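Local coordinates for calcium uptake protein 2, mitochondrial (Homo sapiens, PDB 6LB7) that probably senses calcium through its EF-hands and regulates calcium uptake into mitochondria through the calcium uniporter, at residues D111-K123 with L158-H172. Residues are numbered along the deposited sequence; the frame is centred on the assembly and turned at random.
Sequences DGNEMIEKREFFK and LQMRFFGKRGQRKLH. With CA (calcium ion), chain F.
Phe163 turns one ring face to the start of helix 118-129, with CA of Lys118 over the centre of that face, 3.7 Å from its centroid and 10° off the normal, while CB of Phe162 covers the opposite face. CB of Phe121 comes within 3.5 Å of CZ of Phe163, and the two rings meet obliquely. With its CG anti to the backbone N (chi1 -165°), Phe121 drops between Leu158, Gln159, Phe162 and Phe163 as a knob into a hole, its face receiving the edge of Phe162 with the planes at 82°. Replacing the Phe163 ring by an alanine is likely to open a gap between Lys118 and Phe162 and leave CB of Phe121 without this neighbour. The cluster ties the exit helix of a calcium-loaded EF-hand to helix 157-163, and a short antiparallel pairing joins Ile116 to Leu171 by two nearly straight backbone bonds, Ile116 N to Leu171 O (2.8 Å) and Leu171 N to Ile116 O (2.9 Å). One residue earlier, Met115 gives its carbonyl O to the calcium ion, while its CG rides over the rim of one face of the His172 imidazole. The extended Lys118 chain crosses Gln159 nearly at right angles, and a water links its NZ to Gly164 O.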
# COMPACT_ATOMS: atom_id res chain seq x y z
N ASP B 111 23.45 5.06 0.79
CA ASP B 111 24.53 4.74 -0.13
C ASP B 111 24.50 3.28 -0.58
O ASP B 111 25.29 2.89 -1.45
CB ASP B 111 25.91 5.08 0.47
CG ASP B 111 26.28 4.21 1.64
OD1 ASP B 111 27.39 4.41 2.18
OD2 ASP B 111 25.49 3.33 2.05
N GLY B 112 23.62 2.46 -0.00
CA GLY B 112 23.47 1.09 -0.46
C GLY B 112 24.57 0.12 -0.06
O GLY B 112 24.65 -0.96 -0.64
N ASN B 113 25.42 0.47 0.92
CA ASN B 113 26.48 -0.44 1.35
C ASN B 113 26.00 -1.41 2.42
O ASN B 113 26.82 -2.03 3.10
CB ASN B 113 27.72 0.34 1.84
CG ASN B 113 27.50 1.05 3.17
OD1 ASN B 113 26.38 1.12 3.68
ND2 ASN B 113 28.57 1.61 3.72
N GLU B 114 24.67 -1.55 2.58
CA GLU B 114 24.06 -2.58 3.42
C GLU B 114 24.35 -2.38 4.90
O GLU B 114 24.23 -3.31 5.69
CB GLU B 114 24.49 -3.98 2.99
CG GLU B 114 24.35 -4.22 1.51
CD GLU B 114 22.90 -4.27 1.05
OE1 GLU B 114 21.99 -4.20 1.90
OE2 GLU B 114 22.68 -4.39 -0.18
N MET B 115 24.74 -1.17 5.28
CA MET B 115 24.99 -0.82 6.66
C MET B 115 24.46 0.58 6.87
O MET B 115 24.61 1.46 6.01
CB MET B 115 26.49 -0.86 7.00
CG MET B 115 27.16 -2.15 6.65
SD MET B 115 28.92 -2.01 6.33
CE MET B 115 29.37 -0.88 7.49
N ILE B 116 23.84 0.82 8.01
CA ILE B 116 23.39 2.16 8.32
C ILE B 116 24.44 2.81 9.18
O ILE B 116 24.90 2.25 10.19
CB ILE B 116 22.03 2.14 9.03
CG1 ILE B 116 20.95 1.67 8.05
CG2 ILE B 116 21.74 3.53 9.57
CD1 ILE B 116 19.62 1.43 8.73
N GLU B 117 24.86 4.00 8.79
CA GLU B 117 25.84 4.73 9.55
C GLU B 117 25.17 5.90 10.25
O GLU B 117 24.09 6.35 9.84
CB GLU B 117 26.99 5.17 8.64
CG GLU B 117 27.43 3.99 7.79
CD GLU B 117 28.83 4.13 7.22
OE1 GLU B 117 29.58 5.03 7.64
OE2 GLU B 117 29.17 3.32 6.34
N LYS B 118 25.81 6.37 11.33
CA LYS B 118 25.23 7.46 12.10
C LYS B 118 24.78 8.59 11.20
O LYS B 118 23.70 9.16 11.39
CB LYS B 118 26.24 7.96 13.15
CG LYS B 118 25.64 8.97 14.13
CD LYS B 118 26.59 9.25 15.29
CE LYS B 118 26.00 10.29 16.24
NZ LYS B 118 26.84 10.49 17.46
N ARG B 119 25.57 8.90 10.16
CA ARG B 119 25.24 9.99 9.25
C ARG B 119 23.95 9.73 8.50
O ARG B 119 23.17 10.65 8.24
CB ARG B 119 26.39 10.20 8.25
CG ARG B 119 25.97 10.80 6.91
CD ARG B 119 27.12 10.82 5.88
NE ARG B 119 27.72 9.49 5.70
CZ ARG B 119 28.83 9.09 6.30
NH1 ARG B 119 29.48 9.91 7.11
NH2 ARG B 119 29.30 7.87 6.09
N GLU B 120 23.69 8.47 8.14
CA GLU B 120 22.44 8.13 7.48
C GLU B 120 21.26 8.17 8.44
O GLU B 120 20.16 8.58 8.06
CB GLU B 120 22.56 6.74 6.85
CG GLU B 120 23.55 6.72 5.67
CD GLU B 120 23.80 5.32 5.18
OE1 GLU B 120 23.97 4.42 6.03
OE2 GLU B 120 23.84 5.13 3.95
N PHE B 121 21.46 7.74 9.69
CA PHE B 121 20.38 7.82 10.67
C PHE B 121 20.03 9.26 10.96
O PHE B 121 18.87 9.59 11.23
CB PHE B 121 20.80 7.10 11.95
CG PHE B 121 19.67 6.80 12.89
CD1 PHE B 121 18.70 5.86 12.55
CD2 PHE B 121 19.60 7.43 14.13
CE1 PHE B 121 17.66 5.56 13.43
CE2 PHE B 121 18.56 7.14 15.02
CZ PHE B 121 17.60 6.20 14.67
N PHE B 122 21.02 10.15 10.86
CA PHE B 122 20.82 11.57 11.13
C PHE B 122 19.89 12.22 10.12
O PHE B 122 19.37 13.31 10.38
CB PHE B 122 22.18 12.28 11.16
CG PHE B 122 22.11 13.70 11.64
CD1 PHE B 122 21.95 13.97 13.00
CD2 PHE B 122 22.18 14.75 10.76
CE1 PHE B 122 21.87 15.27 13.46
CE2 PHE B 122 22.10 16.06 11.21
CZ PHE B 122 21.95 16.32 12.57
N LYS B 123 19.66 11.59 8.98
CA LYS B 123 18.71 12.12 8.02
C LYS B 123 17.32 12.28 8.63
O LYS B 123 16.59 13.21 8.26
CB LYS B 123 18.65 11.20 6.80
CG LYS B 123 17.72 11.70 5.69
CD LYS B 123 17.61 10.68 4.55
CE LYS B 123 16.85 9.43 5.01
NZ LYS B 123 17.10 8.23 4.14
N LEU B 158 19.52 5.38 21.40
CA LEU B 158 19.55 4.65 20.13
C LEU B 158 20.86 4.90 19.37
O LEU B 158 21.44 3.97 18.79
CB LEU B 158 18.36 5.03 19.25
CG LEU B 158 16.97 4.50 19.62
CD1 LEU B 158 16.00 4.71 18.47
CD2 LEU B 158 17.01 3.01 20.05
N GLN B 159 21.34 6.13 19.34
CA GLN B 159 22.58 6.38 18.62
C GLN B 159 23.75 5.64 19.28
O GLN B 159 24.63 5.12 18.59
CB GLN B 159 22.85 7.88 18.54
CG GLN B 159 21.83 8.62 17.70
CD GLN B 159 22.19 10.07 17.53
OE1 GLN B 159 22.74 10.46 16.50
NE2 GLN B 159 21.89 10.88 18.54
N MET B 160 23.74 5.55 20.61
CA MET B 160 24.73 4.73 21.32
C MET B 160 24.62 3.26 20.94
O MET B 160 25.62 2.61 20.60
CB MET B 160 24.54 4.86 22.83
CG MET B 160 24.75 6.23 23.38
SD MET B 160 26.51 6.54 23.51
CE MET B 160 27.10 4.90 23.94
N ARG B 161 23.41 2.70 21.05
CA ARG B 161 23.20 1.29 20.77
C ARG B 161 23.58 0.94 19.34
O ARG B 161 24.19 -0.10 19.08
CB ARG B 161 21.73 0.95 21.04
CG ARG B 161 21.21 -0.30 20.45
CD ARG B 161 21.76 -1.53 21.05
NE ARG B 161 20.83 -2.42 21.34
CZ ARG B 161 20.76 -3.49 20.82
NH1 ARG B 161 21.56 -3.82 19.98
NH2 ARG B 161 19.87 -4.24 21.13
N PHE B 162 23.29 1.83 18.39
CA PHE B 162 23.50 1.54 16.98
C PHE B 162 24.91 1.89 16.52
O PHE B 162 25.50 1.15 15.72
CB PHE B 162 22.47 2.28 16.11
CG PHE B 162 21.03 1.81 16.31
CD1 PHE B 162 20.76 0.53 16.78
CD2 PHE B 162 19.96 2.66 16.02
CE1 PHE B 162 19.45 0.10 16.97
CE2 PHE B 162 18.64 2.23 16.20
CZ PHE B 162 18.38 0.95 16.68
N PHE B 163 25.47 3.00 17.00
CA PHE B 163 26.69 3.54 16.41
C PHE B 163 27.84 3.82 17.38
O PHE B 163 28.89 4.29 16.92
CB PHE B 163 26.36 4.83 15.64
CG PHE B 163 25.10 4.73 14.82
CD1 PHE B 163 24.03 5.57 15.07
CD2 PHE B 163 24.98 3.79 13.81
CE1 PHE B 163 22.86 5.48 14.31
CE2 PHE B 163 23.81 3.68 13.05
CZ PHE B 163 22.75 4.53 13.31
N GLY B 164 27.71 3.55 18.67
CA GLY B 164 28.73 3.95 19.63
C GLY B 164 28.77 5.47 19.79
O GLY B 164 28.04 6.21 19.14
N LYS B 165 29.68 5.92 20.67
CA LYS B 165 29.57 7.32 21.07
C LYS B 165 30.06 8.28 19.99
O LYS B 165 29.46 9.33 19.77
CB LYS B 165 30.32 7.55 22.38
CG LYS B 165 29.70 6.91 23.52
CD LYS B 165 29.54 5.45 23.40
CE LYS B 165 30.65 4.86 22.79
NZ LYS B 165 30.48 3.48 22.45
N ARG B 166 31.08 7.92 19.21
CA ARG B 166 31.53 8.80 18.13
C ARG B 166 31.05 8.34 16.76
O ARG B 166 31.59 8.79 15.74
CB ARG B 166 33.06 8.89 18.13
CG ARG B 166 33.71 8.93 19.39
CD ARG B 166 34.32 10.21 19.68
NE ARG B 166 34.41 10.42 20.86
CZ ARG B 166 34.26 11.38 21.29
NH1 ARG B 166 34.00 12.23 20.65
NH2 ARG B 166 34.36 11.51 22.38
N GLY B 167 30.00 7.53 16.71
CA GLY B 167 29.62 6.95 15.45
C GLY B 167 30.64 5.98 14.92
O GLY B 167 30.77 5.81 13.70
N GLN B 168 31.40 5.34 15.81
CA GLN B 168 32.37 4.34 15.38
C GLN B 168 31.68 3.20 14.63
O GLN B 168 32.11 2.81 13.54
CB GLN B 168 33.13 3.79 16.60
CG GLN B 168 32.26 3.46 17.82
CD GLN B 168 32.21 4.59 18.84
OE1 GLN B 168 32.29 5.76 18.48
NE2 GLN B 168 32.08 4.23 20.12
N ARG B 169 30.60 2.67 15.19
CA ARG B 169 30.03 1.40 14.76
C ARG B 169 29.03 1.62 13.63
O ARG B 169 28.45 2.70 13.48
CB ARG B 169 29.37 0.71 15.95
CG ARG B 169 28.99 -0.76 15.75
CD ARG B 169 28.21 -1.28 16.96
NE ARG B 169 27.37 -2.45 16.67
CZ ARG B 169 26.17 -2.38 16.10
NH1 ARG B 169 25.67 -1.20 15.75
NH2 ARG B 169 25.46 -3.48 15.88
N LYS B 170 28.84 0.59 12.81
CA LYS B 170 27.87 0.62 11.73
C LYS B 170 26.85 -0.49 11.96
O LYS B 170 27.20 -1.57 12.46
CB LYS B 170 28.58 0.47 10.38
CG LYS B 170 29.91 1.25 10.34
CD LYS B 170 30.32 1.67 8.93
CE LYS B 170 31.85 1.77 8.78
NZ LYS B 170 32.43 0.65 7.97
N LEU B 171 25.59 -0.23 11.61
CA LEU B 171 24.47 -1.12 11.93
C LEU B 171 24.12 -1.96 10.71
O LEU B 171 23.65 -1.44 9.69
CB LEU B 171 23.27 -0.31 12.42
CG LEU B 171 21.98 -1.03 12.80
CD1 LEU B 171 22.24 -2.00 13.94
CD2 LEU B 171 20.88 -0.04 13.20
N HIS B 172 24.33 -3.27 10.81
CA HIS B 172 23.99 -4.19 9.73
C HIS B 172 22.53 -4.59 9.85
O HIS B 172 21.87 -4.35 10.86
CB HIS B 172 24.91 -5.41 9.78
CG HIS B 172 26.35 -5.07 9.59
ND1 HIS B 172 27.02 -5.31 8.41
CD2 HIS B 172 27.24 -4.46 10.41
CE1 HIS B 172 28.27 -4.88 8.52
NE2 HIS B 172 28.42 -4.36 9.73
CA CA F . 24.93 3.03 4.38
O HOH W 1 28.33 4.95 12.28
O HOH W 2 21.97 9.64 13.81
O HOH W 3 26.19 8.06 18.90
O HOH W 4 27.18 4.23 4.99